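Local atomic coordinates of protein CLPV1 (Pseudomonas aeruginosa, PDB entry 4UQW), a protein that probably uses ATP hydrolysis to disassemble the TssB-TssC sheath of a type VI secretion system, its N domain being the part described here. Residues Val9-Lys14 with Glu96-Gly101; Phe109-Ser112 with Gly117-Val120; Val28-Arg33 with Leu40-His45; Gln46-Gln49 with Asp54-Gln57; Gly122-Lys125 with Leu129-Ala132. All coordinates share one frame; numbering follows the deposited sequence.

Interaction 1: residues Val9-Lys14 with Glu96-Gly101; sequences VALFGK and EAVERG
Leu-11 and Phe-12 pack the short helix 8-12 against Val-98 of helix 92-108, beside the pocket that holds benzamidine in this crystal. Phe-12 is one of the pocket residues, together with Arg-8, Tyr-20 and Leu-90. The two segments are far apart in sequence, so the contact brings the first helix against one much later in the chain. Val-98 is the central piece and splits its two methyls between two partners. With CG1 anti to its backbone N (chi1 179°), that methyl goes to Leu-11 and CG2 goes to Phe-12. CG1 of Val-98 lies 3.4 Å from the carbonyl O of Leu-11 and 3.7 Å from CD1 of Leu-11. The same carbonyl O accepts the backbone bond from Lys-14 N, at 3.1 Å. Leu-11 reaches past the valine with CD1, which comes 3.6 Å from Glu-99 N and touches the CB of that residue. The CB of Leu-11 does not point at the other helix; the end of the chain makes the approach. Phe-12 behaves likewise: its CB points away, yet the ring swings back. CG2 of Val-98 then sits over one face of the ring, 4.2 Å from the Phe-12 centroid and 28° off the normal, a CH-pi contact. CE2 of the ring is the nearest atom to that methyl, at 3.8 Å. Tyr-20 and Ile-23 of helix 17-33 also touch the Phe-12 ring. No hydrogen bond or salt bridge links the segments. The join therefore rests on the shape of apolar groups, and the valine methyl probably helps to hold the tilt of a ring that borders the benzamidine.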
# COMPACT_ATOMS: atom_id res chain seq x y z
N VAL A 9 0.18 13.24 -10.95
CA VAL A 9 1.24 12.74 -11.83
C VAL A 9 2.61 12.83 -11.17
O VAL A 9 3.47 11.94 -11.32
CB VAL A 9 1.21 13.47 -13.23
CG1 VAL A 9 1.35 14.99 -13.10
CG2 VAL A 9 2.28 12.91 -14.15
N ALA A 10 2.84 13.91 -10.42
CA ALA A 10 4.11 14.03 -9.69
C ALA A 10 4.19 13.08 -8.50
O ALA A 10 5.25 12.44 -8.28
CB ALA A 10 4.30 15.50 -9.19
N LEU A 11 3.11 13.01 -7.73
CA LEU A 11 3.09 12.19 -6.52
C LEU A 11 3.24 10.70 -6.86
O LEU A 11 4.16 10.00 -6.39
CB LEU A 11 1.76 12.46 -5.78
CG LEU A 11 1.49 11.62 -4.55
CD1 LEU A 11 2.52 11.88 -3.45
CD2 LEU A 11 0.02 11.91 -4.10
N PHE A 12 2.32 10.19 -7.70
CA PHE A 12 2.38 8.78 -8.07
C PHE A 12 3.58 8.46 -8.94
O PHE A 12 4.03 7.32 -8.95
CB PHE A 12 1.07 8.37 -8.80
CG PHE A 12 -0.09 8.26 -7.84
CD1 PHE A 12 -0.76 9.39 -7.37
CD2 PHE A 12 -0.47 6.99 -7.31
CE1 PHE A 12 -1.83 9.29 -6.41
CE2 PHE A 12 -1.51 6.88 -6.34
CZ PHE A 12 -2.17 8.03 -5.88
N GLY A 13 4.10 9.47 -9.63
CA GLY A 13 5.31 9.33 -10.43
C GLY A 13 6.51 8.91 -9.58
O GLY A 13 7.47 8.35 -10.15
N LYS A 14 6.45 9.09 -8.25
CA LYS A 14 7.56 8.61 -7.44
C LYS A 14 7.53 7.10 -7.16
O LYS A 14 8.52 6.54 -6.69
CB LYS A 14 7.56 9.32 -6.08
CG LYS A 14 7.79 10.83 -6.19
CD LYS A 14 9.16 11.10 -6.88
CE LYS A 14 9.48 12.61 -6.73
NZ LYS A 14 10.77 13.02 -7.45
N GLU A 96 -2.48 9.74 0.31
CA GLU A 96 -1.70 10.06 1.50
C GLU A 96 -0.61 9.05 1.74
O GLU A 96 0.53 9.39 2.16
CB GLU A 96 -2.64 10.09 2.71
CG GLU A 96 -2.01 10.86 3.86
CD GLU A 96 -2.92 11.03 5.06
OE1 GLU A 96 -4.19 10.81 4.98
OE2 GLU A 96 -2.30 11.35 6.11
N ALA A 97 -0.88 7.78 1.51
CA ALA A 97 0.16 6.78 1.69
C ALA A 97 1.33 7.01 0.72
O ALA A 97 2.47 6.77 1.13
CB ALA A 97 -0.42 5.31 1.50
N VAL A 98 1.06 7.42 -0.52
CA VAL A 98 2.18 7.66 -1.42
C VAL A 98 2.99 8.84 -0.88
O VAL A 98 4.24 8.75 -0.89
CB VAL A 98 1.70 7.96 -2.86
CG1 VAL A 98 2.92 8.24 -3.78
CG2 VAL A 98 0.93 6.74 -3.43
N GLU A 99 2.33 9.91 -0.42
CA GLU A 99 3.12 11.05 0.14
C GLU A 99 4.01 10.57 1.31
O GLU A 99 5.20 10.95 1.37
CB GLU A 99 2.18 12.18 0.58
CG GLU A 99 2.98 13.36 1.10
CD GLU A 99 2.12 14.51 1.56
OE1 GLU A 99 1.26 14.99 0.79
OE2 GLU A 99 2.33 14.88 2.69
N ARG A 100 3.44 9.84 2.26
CA ARG A 100 4.25 9.40 3.39
C ARG A 100 5.33 8.42 2.96
O ARG A 100 6.45 8.46 3.52
CB ARG A 100 3.37 8.74 4.46
CG ARG A 100 2.20 9.63 4.89
CD ARG A 100 2.62 11.06 5.31
NE ARG A 100 3.60 11.11 6.35
CZ ARG A 100 4.39 12.20 6.48
NH1 ARG A 100 4.19 13.24 5.67
NH2 ARG A 100 5.31 12.26 7.41
N GLY A 101 5.07 7.56 1.97
CA GLY A 101 6.13 6.68 1.47
C GLY A 101 7.25 7.47 0.82
O GLY A 101 8.41 7.06 0.94

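Interaction 2: residues Phe109-Ser112 with Gly117-Val120; sequences FGES and GYLV
Phe-109 and Tyr-118 lay their rings on each other in an offset stack. The centroids are 4.7 Å apart and the planes differ by 13°. The overlap is partial. CE1 of Tyr-118 stands over one face of the Phe-109 ring, toward its rim, and comes 3.4 Å from CD2 of Phe-109. The hydroxyl end of the tyrosine runs on past the ring to the phenylalanine root, where OH of Tyr-118 is 3.5 Å from CB of Phe-109. Glu-111 closes on the same end. Its CB lies at the edge of the tyrosine ring, and its CG is 3.3 Å from OH of Tyr-118. A bend at chi2 (-76°) then turns the carboxylate away.

The backbone sets these groups in place. Gly-110 leaves the helix with positive phi (63°), and the chain turns so that Phe-109 and Glu-111 both face the tyrosine. A backbone bond between Glu-111 and Gly-105 ties the turn to the preceding helix. Further out, Phe-152 meets both rings obliquely. Gly-117 N is hydrogen-bonded to Asp-54 OD2. The stack thus joins the loop after helix 92-108 to helix 116-124, with helix 152-156 against both rings.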
# COMPACT_ATOMS: atom_id res chain seq x y z
N PHE A 109 15.71 6.92 3.70
CA PHE A 109 16.51 5.96 2.93
C PHE A 109 17.30 6.60 1.79
O PHE A 109 18.12 5.94 1.18
CB PHE A 109 15.59 4.84 2.39
CG PHE A 109 14.97 4.02 3.52
CD1 PHE A 109 15.72 3.02 4.13
CD2 PHE A 109 13.70 4.32 4.03
CE1 PHE A 109 15.18 2.27 5.18
CE2 PHE A 109 13.16 3.58 5.10
CZ PHE A 109 13.92 2.55 5.67
N GLY A 110 17.14 7.90 1.55
CA GLY A 110 17.90 8.50 0.47
C GLY A 110 17.62 7.97 -0.93
O GLY A 110 18.53 8.03 -1.80
N GLU A 111 16.39 7.53 -1.19
CA GLU A 111 16.07 6.84 -2.43
C GLU A 111 15.13 7.64 -3.32
O GLU A 111 14.29 8.41 -2.81
CB GLU A 111 15.44 5.47 -2.15
CG GLU A 111 16.43 4.51 -1.52
CD GLU A 111 17.43 3.94 -2.51
OE1 GLU A 111 17.25 4.09 -3.75
OE2 GLU A 111 18.44 3.35 -2.05
N SER A 112 15.27 7.44 -4.64
CA SER A 112 14.49 8.23 -5.59
C SER A 112 13.13 7.63 -5.93
O SER A 112 12.29 8.32 -6.47
CB SER A 112 15.31 8.39 -6.87
OG SER A 112 15.52 7.12 -7.45
N GLY A 117 7.73 -1.28 0.63
CA GLY A 117 8.10 -1.32 2.03
C GLY A 117 8.13 0.10 2.58
O GLY A 117 7.86 0.30 3.77
N TYR A 118 8.43 1.10 1.73
CA TYR A 118 8.34 2.49 2.23
C TYR A 118 6.89 2.92 2.40
O TYR A 118 6.60 3.74 3.27
CB TYR A 118 9.03 3.47 1.27
CG TYR A 118 10.49 3.17 1.02
CD1 TYR A 118 11.23 2.37 1.85
CD2 TYR A 118 11.10 3.73 -0.10
CE1 TYR A 118 12.60 2.13 1.61
CE2 TYR A 118 12.47 3.50 -0.37
CZ TYR A 118 13.18 2.69 0.47
OH TYR A 118 14.51 2.39 0.18
N LEU A 119 5.98 2.40 1.56
CA LEU A 119 4.56 2.66 1.80
C LEU A 119 4.12 2.10 3.15
O LEU A 119 3.41 2.77 3.89
CB LEU A 119 3.65 2.02 0.73
CG LEU A 119 3.90 2.47 -0.69
CD1 LEU A 119 3.12 1.53 -1.65
CD2 LEU A 119 3.40 3.91 -0.91
N VAL A 120 4.59 0.91 3.50
CA VAL A 120 4.23 0.36 4.81
C VAL A 120 4.76 1.24 5.94
O VAL A 120 4.02 1.54 6.88
CB VAL A 120 4.79 -1.08 4.92
CG1 VAL A 120 4.55 -1.65 6.33
CG2 VAL A 120 4.06 -1.98 3.92

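Interaction 3: residues Val28-Arg33 with Leu40-His45; sequences VFCKLR and LVHWFH
His-42 fills the angle between helix 17-33 and helix 40-49, a helical pair joined by a short link that carries strand 37-38. Both segments belong to the Clp amino-terminal family region. Their short axes pass 10.2 Å apart at 122°, so the helices splay and side chains, the rings of Phe-29 and His-42 above all, bridge the gap. From CB of His-42, which points at the other helix, CG lies anti to the carbonyl carbon (chi1 -65°), which brings the ring up to Cys-30. CD2 of His-42 meets the edge of the Phe-29 ring, 3.6 Å from its CD1. NE2 lies 3.8 Å from CB of Cys-30 and is hydrogen-bonded to Asn-35 OD1. CE1 touches SG of Cys-30 at 3.7 Å. ND1, facing its own helix start, is hydrogen-bonded to Glu-39 N. Two such bonds fix the ring's rotation, and they are consistent with a neutral imidazole carrying its proton on NE2.

Phe-29 has a second aromatic neighbour. Its ring and that of His-45 lie obliquely, with centroids 5.4 Å apart and planes at 41°. Leu-77 of helix 66-79 touches Phe-29 and both histidines, so a third helix closes this side. CZ of Phe-29 lies over one face of the Arg-33 guanidinium, and Arg-33 NH2 forms a salt bridge to Asp-78 OD1. CB of Cys-30 sits over the centre of the His-42 ring, 3.9 Å from the centroid, a CH-pi contact.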
# COMPACT_ATOMS: atom_id res chain seq x y z
N VAL A 28 -8.24 -1.42 -12.13
CA VAL A 28 -9.02 -2.30 -13.02
C VAL A 28 -9.93 -3.20 -12.16
O VAL A 28 -11.13 -3.40 -12.48
CB VAL A 28 -8.09 -3.15 -13.87
CG1 VAL A 28 -8.88 -4.32 -14.59
CG2 VAL A 28 -7.30 -2.24 -14.84
N PHE A 29 -9.40 -3.72 -11.06
CA PHE A 29 -10.19 -4.60 -10.17
C PHE A 29 -11.33 -3.86 -9.52
O PHE A 29 -12.46 -4.37 -9.46
CB PHE A 29 -9.25 -5.19 -9.11
CG PHE A 29 -9.89 -6.15 -8.14
CD1 PHE A 29 -10.52 -5.69 -7.00
CD2 PHE A 29 -9.82 -7.51 -8.35
CE1 PHE A 29 -11.09 -6.56 -6.10
CE2 PHE A 29 -10.37 -8.40 -7.45
CZ PHE A 29 -11.01 -7.92 -6.32
N CYS A 30 -11.03 -2.68 -8.98
CA CYS A 30 -12.03 -1.83 -8.36
C CYS A 30 -13.21 -1.57 -9.30
O CYS A 30 -14.38 -1.66 -8.92
CB CYS A 30 -11.33 -0.52 -7.95
SG CYS A 30 -12.50 0.63 -7.18
N LYS A 31 -12.88 -1.26 -10.54
CA LYS A 31 -13.91 -0.97 -11.55
C LYS A 31 -14.72 -2.20 -11.90
O LYS A 31 -15.95 -2.09 -12.07
CB LYS A 31 -13.29 -0.40 -12.81
CG LYS A 31 -12.84 1.03 -12.63
CD LYS A 31 -12.40 1.65 -13.94
CE LYS A 31 -13.63 2.09 -14.82
NZ LYS A 31 -14.43 3.20 -14.17
N LEU A 32 -14.07 -3.36 -12.01
CA LEU A 32 -14.81 -4.60 -12.30
C LEU A 32 -15.82 -4.90 -11.20
O LEU A 32 -16.93 -5.40 -11.47
CB LEU A 32 -13.86 -5.78 -12.48
CG LEU A 32 -13.09 -5.69 -13.80
CD1 LEU A 32 -12.10 -6.83 -13.89
CD2 LEU A 32 -14.05 -5.70 -14.99
N ARG A 33 -15.47 -4.59 -9.97
CA ARG A 33 -16.37 -4.84 -8.83
C ARG A 33 -17.43 -3.79 -8.62
O ARG A 33 -18.36 -3.99 -7.82
CB ARG A 33 -15.57 -4.94 -7.53
CG ARG A 33 -14.45 -5.94 -7.56
CD ARG A 33 -14.89 -7.30 -7.10
NE ARG A 33 -14.80 -7.36 -5.65
CZ ARG A 33 -14.91 -8.47 -4.94
NH1 ARG A 33 -15.12 -9.63 -5.55
NH2 ARG A 33 -14.81 -8.40 -3.62
N LEU A 40 -6.78 1.40 -0.22
CA LEU A 40 -5.63 0.65 0.22
C LEU A 40 -5.86 -0.88 0.12
O LEU A 40 -4.95 -1.64 -0.25
CB LEU A 40 -5.26 1.00 1.65
CG LEU A 40 -4.72 2.39 1.92
CD1 LEU A 40 -4.56 2.59 3.46
CD2 LEU A 40 -3.40 2.60 1.23
N VAL A 41 -7.10 -1.35 0.43
CA VAL A 41 -7.30 -2.80 0.39
C VAL A 41 -7.14 -3.34 -1.07
O VAL A 41 -6.55 -4.41 -1.27
CB VAL A 41 -8.66 -3.18 1.00
CG1 VAL A 41 -9.83 -2.64 0.16
CG2 VAL A 41 -8.77 -4.71 1.11
N HIS A 42 -7.60 -2.57 -2.08
CA HIS A 42 -7.40 -3.02 -3.47
C HIS A 42 -5.92 -3.10 -3.80
O HIS A 42 -5.46 -4.02 -4.48
CB HIS A 42 -8.06 -2.06 -4.48
CG HIS A 42 -9.55 -1.98 -4.40
ND1 HIS A 42 -10.16 -0.86 -3.89
CD2 HIS A 42 -10.53 -2.83 -4.80
CE1 HIS A 42 -11.48 -1.01 -3.99
NE2 HIS A 42 -11.72 -2.19 -4.52
N TRP A 43 -5.17 -2.07 -3.38
CA TRP A 43 -3.76 -1.94 -3.76
C TRP A 43 -2.97 -3.08 -3.10
O TRP A 43 -2.16 -3.76 -3.75
CB TRP A 43 -3.24 -0.60 -3.26
CG TRP A 43 -1.93 -0.18 -3.89
CD1 TRP A 43 -1.28 -0.80 -4.91
CD2 TRP A 43 -1.21 0.98 -3.53
NE1 TRP A 43 -0.13 -0.05 -5.23
CE2 TRP A 43 -0.12 1.07 -4.42
CE3 TRP A 43 -1.45 2.03 -2.61
CZ2 TRP A 43 0.82 2.13 -4.34
CZ3 TRP A 43 -0.56 3.08 -2.53
CH2 TRP A 43 0.57 3.12 -3.41
N PHE A 44 -3.19 -3.26 -1.79
CA PHE A 44 -2.43 -4.29 -1.06
C PHE A 44 -2.83 -5.69 -1.56
O PHE A 44 -1.97 -6.58 -1.71
CB PHE A 44 -2.67 -4.15 0.46
CG PHE A 44 -1.74 -3.18 1.08
CD1 PHE A 44 -1.45 -2.01 0.44
CD2 PHE A 44 -1.12 -3.43 2.32
CE1 PHE A 44 -0.59 -1.06 1.00
CE2 PHE A 44 -0.24 -2.47 2.87
CZ PHE A 44 0.00 -1.32 2.22
N HIS A 45 -4.14 -5.91 -1.82
CA HIS A 45 -4.54 -7.20 -2.37
C HIS A 45 -3.79 -7.46 -3.73
O HIS A 45 -3.27 -8.56 -3.96
CB HIS A 45 -6.07 -7.23 -2.52
CG HIS A 45 -6.54 -8.40 -3.30
ND1 HIS A 45 -6.76 -9.64 -2.75
CD2 HIS A 45 -6.77 -8.52 -4.63
CE1 HIS A 45 -7.17 -10.47 -3.69
NE2 HIS A 45 -7.17 -9.82 -4.84

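Interaction 4: residues Gln46-Gln49 with Asp54-Gln57; sequences QILQ and DLHQ
Ile-47 and Leu-48 of helix 40-49 meet Leu-55 and His-56 across the short loop that leads into helix 54-61. Together they make the contact between two successive helices in the Clp amino-terminal family region. The apolar part centres on Leu-55, which points at the other segment. CG2 of Ile-47 rests 3.8 Å from CB of Leu-55. CG of Leu-48 lies 3.7 Å from CD2 of Leu-55. Both side chains cross the leucine at about a right angle. Outside the pair, Leu-48 also touches Leu-69 and Leu-73 of helix 66-79, while Leu-55 touches Val-120.

The aromatic part belongs to His-56. With CG beside its backbone N (chi1 -68°), the ring turns back under Leu-48. CD2 of Leu-48 lies over one face, 4.1 Å from the ring centroid and 13° off the normal, a CH-pi contact. At the ring's edge, CE1 of His-56 comes 3.2 Å from the carbonyl O of Ile-47.

The polar part uses the loop. ND1 of His-56 is hydrogen-bonded to Ser-53 OG, and NE2 gives a weak bond to Leu-50 O. Next to it, OD2 of Asp-54 makes a salt bridge to Arg-115 and a hydrogen bond to Gly-117 N, and OD1 bonds to Ser-159 OG. The histidine offers a ring face to the leucine methyl and its nitrogens to the loop, so one ring serves the apolar and the polar part of the contact.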
# COMPACT_ATOMS: atom_id res chain seq x y z
N GLN A 46 -3.71 -6.44 -4.57
CA GLN A 46 -3.05 -6.63 -5.87
C GLN A 46 -1.56 -6.85 -5.71
O GLN A 46 -0.96 -7.69 -6.45
CB GLN A 46 -3.32 -5.43 -6.80
CG GLN A 46 -4.74 -5.49 -7.38
CD GLN A 46 -5.03 -6.68 -8.23
OE1 GLN A 46 -4.23 -7.14 -9.07
NE2 GLN A 46 -6.17 -7.24 -7.96
N ILE A 47 -0.93 -6.18 -4.77
CA ILE A 47 0.50 -6.42 -4.54
C ILE A 47 0.73 -7.86 -4.09
O ILE A 47 1.66 -8.54 -4.60
CB ILE A 47 1.05 -5.41 -3.47
CG1 ILE A 47 1.11 -3.99 -4.05
CG2 ILE A 47 2.44 -5.89 -2.93
CD1 ILE A 47 1.19 -2.91 -2.95
N LEU A 48 -0.15 -8.38 -3.23
CA LEU A 48 0.03 -9.72 -2.68
C LEU A 48 -0.30 -10.80 -3.72
O LEU A 48 0.01 -11.98 -3.48
CB LEU A 48 -0.81 -9.88 -1.41
CG LEU A 48 -0.13 -9.06 -0.30
CD1 LEU A 48 -1.12 -8.89 0.83
CD2 LEU A 48 1.12 -9.72 0.19
N GLN A 49 -0.95 -10.42 -4.84
CA GLN A 49 -1.20 -11.36 -5.95
C GLN A 49 0.06 -11.69 -6.78
O GLN A 49 0.07 -12.71 -7.48
CB GLN A 49 -2.27 -10.82 -6.90
CG GLN A 49 -3.68 -10.82 -6.32
CD GLN A 49 -4.26 -12.22 -6.23
OE1 GLN A 49 -4.15 -12.87 -5.20
NE2 GLN A 49 -4.86 -12.69 -7.32
N ASP A 54 8.06 -6.41 -1.46
CA ASP A 54 8.44 -6.06 -0.09
C ASP A 54 7.33 -6.46 0.87
O ASP A 54 7.61 -6.87 1.99
CB ASP A 54 8.61 -4.55 0.10
CG ASP A 54 9.78 -3.97 -0.61
OD1 ASP A 54 10.65 -4.74 -1.10
OD2 ASP A 54 9.83 -2.73 -0.60
N LEU A 55 6.07 -6.27 0.46
CA LEU A 55 4.97 -6.60 1.35
C LEU A 55 4.97 -8.11 1.71
O LEU A 55 4.74 -8.50 2.88
CB LEU A 55 3.62 -6.18 0.69
CG LEU A 55 2.40 -6.37 1.56
CD1 LEU A 55 2.49 -5.62 2.92
CD2 LEU A 55 1.23 -5.76 0.79
N HIS A 56 5.21 -8.99 0.71
CA HIS A 56 5.30 -10.41 1.01
C HIS A 56 6.33 -10.69 2.07
O HIS A 56 6.11 -11.52 2.98
CB HIS A 56 5.69 -11.26 -0.21
CG HIS A 56 4.66 -11.35 -1.31
ND1 HIS A 56 4.30 -10.28 -2.11
CD2 HIS A 56 4.00 -12.43 -1.81
CE1 HIS A 56 3.46 -10.69 -3.05
NE2 HIS A 56 3.27 -11.99 -2.89
N GLN A 57 7.51 -10.11 1.87
CA GLN A 57 8.62 -10.40 2.76
C GLN A 57 8.42 -9.80 4.14
O GLN A 57 8.79 -10.44 5.13
CB GLN A 57 9.94 -9.88 2.14
CG GLN A 57 10.22 -10.65 0.83
CD GLN A 57 10.38 -12.15 1.11
OE1 GLN A 57 11.02 -12.55 2.07
NE2 GLN A 57 9.74 -12.97 0.30

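Interaction 5: residues Gly122-Lys125 with Leu129-Ala132; sequences GILK and LRHA
Ile-123 and Leu-124, at the end of helix 116-124, run close beside Leu-129 and Arg-130 of the next helix, with CA atoms 5.1 Å apart for Ile-123 and Leu-129 and 4.9 Å for Leu-124 and Arg-130. Such closeness follows from the very short link between the helices. In that link, Thr-126 OG1 is hydrogen-bonded to Gly-122 O.

The apolar side is carried by Ile-123. Its CG2 is 3.9 Å from CB of Leu-129 and 3.6 Å from the carbonyl O of Leu-129. Leu-129 points its CB back at this helix, and CD1 reaches the CA of Ile-123.

The polar side is carried by Arg-130. Its chain starts extended, with CG anti to the backbone N (chi1 176°), then bends at chi3 (31°). This brings the guanidinium edge to the carbonyl O of Leu-124, which lies in its plane. NE of Arg-130 gives that oxygen a weak bond, 3.5 Å long with an angle of 144°. A water bridges the same two groups: it donates to Leu-124 O at 2.7 Å and accepts from NH2 of Arg-130 at 2.9 Å. The carbonyl at the helix end thus receives two donors, the water and, weakly, NE.

The corner fits between two other helices. Ile-123 and Leu-129 face helix 92-108 through Ala-97, His-93 and Glu-96, and Leu-124 packs on Val-145 and Leu-148 of helix 145-150.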
# COMPACT_ATOMS: atom_id res chain seq x y z
N GLY A 122 5.51 4.45 5.87
CA GLY A 122 4.81 5.74 5.92
C GLY A 122 3.41 5.58 6.54
O GLY A 122 2.93 6.45 7.30
N ILE A 123 2.72 4.49 6.18
CA ILE A 123 1.43 4.21 6.81
C ILE A 123 1.54 4.01 8.32
O ILE A 123 0.75 4.54 9.09
CB ILE A 123 0.80 2.96 6.08
CG1 ILE A 123 0.31 3.34 4.68
CG2 ILE A 123 -0.37 2.33 6.91
CD1 ILE A 123 0.00 2.10 3.75
N LEU A 124 2.51 3.22 8.75
CA LEU A 124 2.62 2.95 10.18
C LEU A 124 2.94 4.19 10.99
O LEU A 124 2.57 4.30 12.17
CB LEU A 124 3.69 1.87 10.48
CG LEU A 124 3.34 0.48 9.94
CD1 LEU A 124 4.56 -0.47 10.04
CD2 LEU A 124 2.09 -0.09 10.64
N LYS A 125 3.62 5.15 10.36
CA LYS A 125 3.98 6.39 11.04
C LYS A 125 2.92 7.46 11.04
O LYS A 125 3.15 8.53 11.61
CB LYS A 125 5.24 6.95 10.42
CG LYS A 125 6.48 6.11 10.64
CD LYS A 125 6.92 6.08 12.11
CE LYS A 125 7.49 7.43 12.59
NZ LYS A 125 7.97 7.28 14.02
N LEU A 129 -3.64 6.52 8.94
CA LEU A 129 -3.37 5.45 7.97
C LEU A 129 -3.14 4.14 8.67
O LEU A 129 -3.63 3.11 8.21
CB LEU A 129 -2.14 5.80 7.08
CG LEU A 129 -2.33 7.09 6.31
CD1 LEU A 129 -1.06 7.31 5.49
CD2 LEU A 129 -3.55 7.03 5.34
N ARG A 130 -2.47 4.17 9.82
CA ARG A 130 -2.23 2.92 10.54
C ARG A 130 -3.57 2.34 11.03
O ARG A 130 -3.77 1.12 10.97
CB ARG A 130 -1.26 3.15 11.70
CG ARG A 130 -1.06 1.86 12.53
CD ARG A 130 -0.09 2.02 13.67
NE ARG A 130 -0.07 3.37 14.22
CZ ARG A 130 -0.80 3.79 15.24
NH1 ARG A 130 -1.65 2.96 15.84
NH2 ARG A 130 -0.69 5.05 15.67
N HIS A 131 -4.50 3.22 11.41
CA HIS A 131 -5.80 2.75 11.87
C HIS A 131 -6.57 2.14 10.72
O HIS A 131 -7.27 1.09 10.88
CB HIS A 131 -6.56 3.92 12.54
CG HIS A 131 -7.96 3.61 12.96
ND1 HIS A 131 -8.25 2.83 14.06
CD2 HIS A 131 -9.15 3.98 12.43
CE1 HIS A 131 -9.56 2.74 14.19
NE2 HIS A 131 -10.13 3.43 13.21
N ALA A 132 -6.46 2.77 9.55
CA ALA A 132 -7.13 2.17 8.38
C ALA A 132 -6.58 0.80 8.04
O ALA A 132 -7.32 -0.14 7.75
CB ALA A 132 -6.99 3.11 7.16
O HOH W 1 1.15 6.05 13.71

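How the interactions relate
Interaction 5 is the most buried contact, yet Arg-130 gives it an exposed polar margin with a water bridge. Interactions 1 to 4 are partly buried. Interactions 2 to 5 join parts close in sequence, whereas interaction 1 closes a long loop that encloses 3 and 4. Interactions 3 and 4 share helix 40-49, and 2 and 5 share helix 116-124. Side chains from several contacts meet in a common interior: Trp-43 touches both Val-98 and Leu-119, and Phe-44 touches Leu-55 and Ile-123. The chemistry varies with place. Interaction 1 is mainly apolar, with no hydrogen bond across it, 2 stacks a loop phenylalanine on a helix tyrosine, and 3 and 4 use histidines tied to nearby loops. Asp-54 bonds to Gly-117, linking interactions 4 and 2.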